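Local coordinates for hypothetical protein yibA (Escherichia coli, PDB 1OYZ), which is of unknown function but folds into an all-helical solenoid with HEAT repeats, and has been tentatively linked to oxidoreductase activity, at residues 196-201 with 214-219; 255-260 with 272-277. All coordinates share one frame; numbering follows the deposited sequence.

Interaction 1: residues 196-201 with 214-219; sequences CFVEML and IGLSYR
Phe197 and Leu216 mark the closest backbone approach, their CA atoms 6.6 Å apart, where the C-terminal turns of helices 191-200 and 206-218 run in opposing directions at an oblique 132° between the axes of the short segments. Leu216 and Phe197 both reach across. Leu216 CG lies 3.6 Å from Phe197 CB, and the two leucine methyls divide the work from there. CD2 stays against Phe197 CB. CD1 pushes on to the backbone of the facing helix and stops 3.6 Å from Val198 N; there it also meets Leu201 CD1 tip to tip at 3.9 Å, while the Val198 side chain crosses the leucine at about a right angle through CG2.

The Phe197 ring is directed toward the other helix because CG sits anti to the carbonyl carbon (chi1 -80°). Its CE2 comes within 3.7 Å of Gly215 CA; at Gly215 there is no side chain in the way, and the ring lies close to the bare backbone. Beyond the glycine, Arg219 sets NH1 3.7 Å from Phe197 CE2, with guanidinium and ring planes only 20° apart but the approach oblique. Ile183 and Asn184 of helix 173-186 touch both Phe197 and Arg219, tying this end of the contact to the preceding helix.

Replacing Leu216 with an alanine removes the methyls that Val198 and Leu201 meet across this contact, and would probably open a gap between them and beside Phe197 CB. Two successive helices joined by a short connection and packed in opposing directions through buried apolar side chains form a helical hairpin of the kind that builds HEAT-type solenoids, consistent with the HEAT repeats earlier in the chain.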
loop_
_atom_site.group_PDB
_atom_site.type_symbol
_atom_site.label_atom_id
_atom_site.label_comp_id
_atom_site.label_asym_id
_atom_site.label_seq_id
_atom_site.Cartn_x
_atom_site.Cartn_y
_atom_site.Cartn_z
ATOM N N CYS A 196 -8.959 17.937 -2.837
ATOM C CA CYS A 196 -8.064 17.428 -1.789
ATOM C C CYS A 196 -6.635 17.439 -2.317
ATOM O O CYS A 196 -5.721 17.744 -1.569
ATOM C CB CYS A 196 -8.451 16.013 -1.332
ATOM S SG CYS A 196 -9.986 15.945 -0.317
ATOM N N PHE A 197 -6.441 17.128 -3.601
ATOM C CA PHE A 197 -5.097 17.155 -4.134
ATOM C C PHE A 197 -4.516 18.586 -4.100
ATOM O O PHE A 197 -3.363 18.759 -3.686
ATOM C CB PHE A 197 -5.067 16.569 -5.550
ATOM C CG PHE A 197 -5.052 15.056 -5.584
ATOM C CD1 PHE A 197 -5.239 14.314 -4.424
ATOM C CD2 PHE A 197 -4.845 14.384 -6.767
ATOM C CE1 PHE A 197 -5.213 12.916 -4.441
ATOM C CE2 PHE A 197 -4.817 12.979 -6.805
ATOM C CZ PHE A 197 -5.000 12.240 -5.637
ATOM N N VAL A 198 -5.300 19.597 -4.501
ATOM C CA VAL A 198 -4.815 20.990 -4.485
ATOM C C VAL A 198 -4.309 21.321 -3.069
ATOM O O VAL A 198 -3.223 21.872 -2.890
ATOM C CB VAL A 198 -5.959 21.995 -4.919
ATOM C CG1 VAL A 198 -5.546 23.438 -4.640
ATOM C CG2 VAL A 198 -6.286 21.815 -6.408
ATOM N N GLU A 199 -5.072 20.917 -2.054
ATOM C CA GLU A 199 -4.674 21.175 -0.680
ATOM C C GLU A 199 -3.415 20.422 -0.340
ATOM O O GLU A 199 -2.582 20.893 0.440
ATOM C CB GLU A 199 -5.776 20.755 0.300
ATOM C CG GLU A 199 -7.081 21.504 0.081
ATOM C CD GLU A 199 -6.900 23.014 0.217
ATOM O OE1 GLU A 199 -7.721 23.782 -0.341
ATOM O OE2 GLU A 199 -5.931 23.430 0.891
HETATM N N MSE A 200 -3.264 19.240 -0.912
HETATM C CA MSE A 200 -2.069 18.444 -0.619
HETATM C C MSE A 200 -0.813 19.076 -1.214
HETATM O O MSE A 200 0.317 18.735 -0.824
HETATM C CB MSE A 200 -2.287 16.997 -1.092
HETATM C CG MSE A 200 -3.327 16.337 -0.236
HETATM SE SE MSE A 200 -4.107 14.691 -0.872
HETATM C CE MSE A 200 -3.428 13.577 0.588
ATOM N N LEU A 201 -0.996 20.009 -2.145
ATOM C CA LEU A 201 0.171 20.698 -2.682
ATOM C C LEU A 201 0.910 21.332 -1.524
ATOM O O LEU A 201 2.116 21.520 -1.597
ATOM C CB LEU A 201 -0.231 21.754 -3.686
ATOM C CG LEU A 201 -0.773 21.065 -4.933
ATOM C CD1 LEU A 201 -1.111 22.105 -6.011
ATOM C CD2 LEU A 201 0.276 20.080 -5.445
ATOM N N ILE A 214 1.355 14.725 -9.375
ATOM C CA ILE A 214 1.127 13.861 -10.539
ATOM C C ILE A 214 -0.380 13.676 -10.720
ATOM O O ILE A 214 -0.890 13.649 -11.838
ATOM C CB ILE A 214 1.862 12.469 -10.430
ATOM C CG1 ILE A 214 0.926 11.411 -9.938
ATOM C CG2 ILE A 214 3.064 12.535 -9.492
ATOM C CD1 ILE A 214 0.410 10.588 -11.076
ATOM N N GLY A 215 -1.103 13.566 -9.612
ATOM C CA GLY A 215 -2.540 13.404 -9.718
ATOM C C GLY A 215 -3.210 14.600 -10.395
ATOM O O GLY A 215 -4.046 14.437 -11.300
ATOM N N LEU A 216 -2.846 15.805 -9.974
ATOM C CA LEU A 216 -3.466 16.983 -10.573
ATOM C C LEU A 216 -3.037 17.126 -12.019
ATOM O O LEU A 216 -3.847 17.456 -12.869
ATOM C CB LEU A 216 -3.134 18.250 -9.771
ATOM C CG LEU A 216 -3.909 18.270 -8.449
ATOM C CD1 LEU A 216 -3.389 19.325 -7.493
ATOM C CD2 LEU A 216 -5.374 18.509 -8.754
ATOM N N SER A 217 -1.773 16.856 -12.322
ATOM C CA SER A 217 -1.353 17.003 -13.707
ATOM C C SER A 217 -2.050 16.002 -14.652
ATOM O O SER A 217 -2.484 16.376 -15.733
ATOM C CB SER A 217 0.168 16.885 -13.815
ATOM O OG SER A 217 0.800 17.702 -12.865
ATOM N N TYR A 218 -2.165 14.736 -14.268
ATOM C CA TYR A 218 -2.845 13.804 -15.155
ATOM C C TYR A 218 -4.276 14.291 -15.412
ATOM O O TYR A 218 -4.807 14.146 -16.515
ATOM C CB TYR A 218 -2.828 12.379 -14.572
ATOM C CG TYR A 218 -1.534 11.652 -14.893
ATOM C CD1 TYR A 218 -0.303 12.100 -14.381
ATOM C CD2 TYR A 218 -1.527 10.549 -15.757
ATOM C CE1 TYR A 218 0.907 11.469 -14.729
ATOM C CE2 TYR A 218 -0.325 9.914 -16.115
ATOM C CZ TYR A 218 0.886 10.378 -15.602
ATOM O OH TYR A 218 2.068 9.767 -15.982
ATOM N N ARG A 219 -4.877 14.891 -14.392
ATOM C CA ARG A 219 -6.228 15.434 -14.484
ATOM C C ARG A 219 -6.257 16.782 -15.232
ATOM O O ARG A 219 -7.325 17.379 -15.361
ATOM C CB ARG A 219 -6.811 15.647 -13.078
ATOM C CG ARG A 219 -6.636 14.479 -12.100
ATOM C CD ARG A 219 -7.641 13.384 -12.356
ATOM N NE ARG A 219 -7.250 12.086 -11.789
ATOM C CZ ARG A 219 -7.040 11.834 -10.499
ATOM N NH1 ARG A 219 -7.173 12.798 -9.598
ATOM N NH2 ARG A 219 -6.705 10.603 -10.112
#

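Interaction 2: residues 255-260 with 272-277; sequences PVLDTM and SAIDKL
Leu257 meets Ile274, Ala273 and Leu277, and the side chains that meet across the two helices are all apolar. Leu257 and Ile274, whose CA atoms are 6.8 Å apart, slide past each other in opposite directions, bringing Leu257 CB to 3.6 Å from Ile274 CG1. With CG anti to the carbonyl carbon (chi1 -72°), Leu257 extends its CD1 between three neighbours: Leu277 CD1 at 3.6 Å, approached at about a right angle, Ile274 CG1, and more loosely the methyl of Ala273, whose CB is 4.1 Å away.

Contact with the main chain is slight: Ile274 CD1 rests 4.0 Å from Asp258 N, at the exposed margin. The backbone bonds within each segment run along its own helix, as in Thr259 N to Pro255 O and Leu277 N to Ala273 O.

The segment axes approach to 10.1 Å and lie 150° apart, so helices 254-261 and 268-277 form a near-antiparallel hairpin close to the chain's C-terminus. Leu254 and Leu261 extend the apolar face against Ile274, and Leu254 also touches Leu277. Lys276 forms salt bridges with Glu243 and Glu247, fastening helix 268-277 to helix 239-248.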
loop_
_atom_site.group_PDB
_atom_site.type_symbol
_atom_site.label_atom_id
_atom_site.label_comp_id
_atom_site.label_asym_id
_atom_site.label_seq_id
_atom_site.Cartn_x
_atom_site.Cartn_y
_atom_site.Cartn_z
ATOM N N PRO A 255 8.800 27.259 -21.774
ATOM C CA PRO A 255 10.024 28.041 -21.572
ATOM C C PRO A 255 11.007 27.423 -20.585
ATOM O O PRO A 255 12.181 27.234 -20.909
ATOM C CB PRO A 255 9.485 29.390 -21.094
ATOM C CG PRO A 255 8.158 29.479 -21.818
ATOM C CD PRO A 255 7.611 28.101 -21.529
ATOM N N VAL A 256 10.514 27.092 -19.391
ATOM C CA VAL A 256 11.343 26.515 -18.355
ATOM C C VAL A 256 11.883 25.155 -18.761
ATOM O O VAL A 256 13.006 24.814 -18.426
ATOM C CB VAL A 256 10.559 26.362 -17.029
ATOM C CG1 VAL A 256 10.149 27.720 -16.509
ATOM C CG2 VAL A 256 9.320 25.508 -17.250
ATOM N N LEU A 257 11.075 24.371 -19.467
ATOM C CA LEU A 257 11.522 23.050 -19.900
ATOM C C LEU A 257 12.677 23.260 -20.865
ATOM O O LEU A 257 13.736 22.630 -20.748
ATOM C CB LEU A 257 10.388 22.272 -20.588
ATOM C CG LEU A 257 9.252 21.755 -19.689
ATOM C CD1 LEU A 257 8.189 21.098 -20.554
ATOM C CD2 LEU A 257 9.765 20.769 -18.628
ATOM N N ASP A 258 12.485 24.171 -21.804
ATOM C CA ASP A 258 13.525 24.449 -22.776
ATOM C C ASP A 258 14.840 24.769 -22.045
ATOM O O ASP A 258 15.891 24.214 -22.352
ATOM C CB ASP A 258 13.091 25.614 -23.658
ATOM C CG ASP A 258 14.080 25.893 -24.746
ATOM O OD1 ASP A 258 14.735 26.962 -24.687
ATOM O OD2 ASP A 258 14.204 25.023 -25.641
ATOM N N THR A 259 14.756 25.664 -21.071
ATOM C CA THR A 259 15.898 26.064 -20.253
ATOM C C THR A 259 16.614 24.869 -19.587
ATOM O O THR A 259 17.849 24.847 -19.474
ATOM C CB THR A 259 15.440 27.001 -19.109
ATOM O OG1 THR A 259 15.031 28.258 -19.655
ATOM C CG2 THR A 259 16.552 27.225 -18.120
HETATM N N MSE A 260 15.822 23.903 -19.122
HETATM C CA MSE A 260 16.342 22.725 -18.417
HETATM C C MSE A 260 17.137 21.801 -19.334
HETATM O O MSE A 260 18.053 21.098 -18.883
HETATM C CB MSE A 260 15.191 21.958 -17.769
HETATM C CG MSE A 260 14.433 22.800 -16.743
HETATM SE SE MSE A 260 12.903 21.838 -16.061
HETATM C CE MSE A 260 11.444 22.889 -16.803
ATOM N N SER A 272 10.857 14.699 -23.759
ATOM C CA SER A 272 9.589 13.969 -23.850
ATOM C C SER A 272 8.424 14.858 -23.451
ATOM O O SER A 272 7.408 14.925 -24.129
ATOM C CB SER A 272 9.575 12.754 -22.918
ATOM O OG SER A 272 10.549 11.807 -23.305
ATOM N N ALA A 273 8.584 15.513 -22.316
ATOM C CA ALA A 273 7.552 16.386 -21.801
ATOM C C ALA A 273 7.327 17.478 -22.838
ATOM O O ALA A 273 6.185 17.810 -23.153
ATOM C CB ALA A 273 7.988 16.983 -20.465
ATOM N N ILE A 274 8.405 18.029 -23.382
ATOM C CA ILE A 274 8.256 19.074 -24.386
ATOM C C ILE A 274 7.487 18.610 -25.623
ATOM O O ILE A 274 6.673 19.359 -26.182
ATOM C CB ILE A 274 9.612 19.610 -24.818
ATOM C CG1 ILE A 274 10.303 20.258 -23.612
ATOM C CG2 ILE A 274 9.426 20.579 -25.979
ATOM C CD1 ILE A 274 11.606 20.927 -23.929
ATOM N N ASP A 275 7.734 17.375 -26.040
ATOM C CA ASP A 275 7.061 16.814 -27.211
ATOM C C ASP A 275 5.572 16.689 -26.986
ATOM O O ASP A 275 4.783 16.912 -27.903
ATOM C CB ASP A 275 7.648 15.446 -27.549
ATOM C CG ASP A 275 9.102 15.540 -27.950
ATOM O OD1 ASP A 275 9.404 16.437 -28.761
ATOM O OD2 ASP A 275 9.942 14.737 -27.468
ATOM N N LYS A 276 5.203 16.319 -25.763
ATOM C CA LYS A 276 3.794 16.176 -25.399
ATOM C C LYS A 276 3.066 17.519 -25.409
ATOM O O LYS A 276 1.926 17.611 -25.855
ATOM C CB LYS A 276 3.660 15.559 -24.007
ATOM C CG LYS A 276 4.154 14.140 -23.917
ATOM C CD LYS A 276 3.943 13.586 -22.523
ATOM C CE LYS A 276 4.796 12.346 -22.301
ATOM N NZ LYS A 276 4.704 11.828 -20.901
ATOM N N LEU A 277 3.737 18.551 -24.906
ATOM C CA LEU A 277 3.162 19.883 -24.850
ATOM C C LEU A 277 2.917 20.453 -26.228
ATOM O O LEU A 277 1.828 20.956 -26.520
ATOM C CB LEU A 277 4.072 20.833 -24.063
ATOM C CG LEU A 277 4.069 20.624 -22.551
ATOM C CD1 LEU A 277 4.892 21.696 -21.836
ATOM C CD2 LEU A 277 2.633 20.669 -22.087
#

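Interactions 1 and 2 are buried seams in two separate helical hairpins, one after the other along the chain, with centres 20 Å apart and no atoms touching. They share no helix, but helix 239-248 lies beside both hairpins: Tyr218 touches Glu243 and Glu247, the same two acids that pair with Lys276. Each seam relies on a leucine reaching across helices of opposing direction. Interaction 1 adds an aromatic ring beside a glycine and an arginine next to it, and buries more surface, 239 against 184 Å². Interaction 2, farther from the chain's centre, is purely aliphatic between side chains, with exposed Asp258 at its margin.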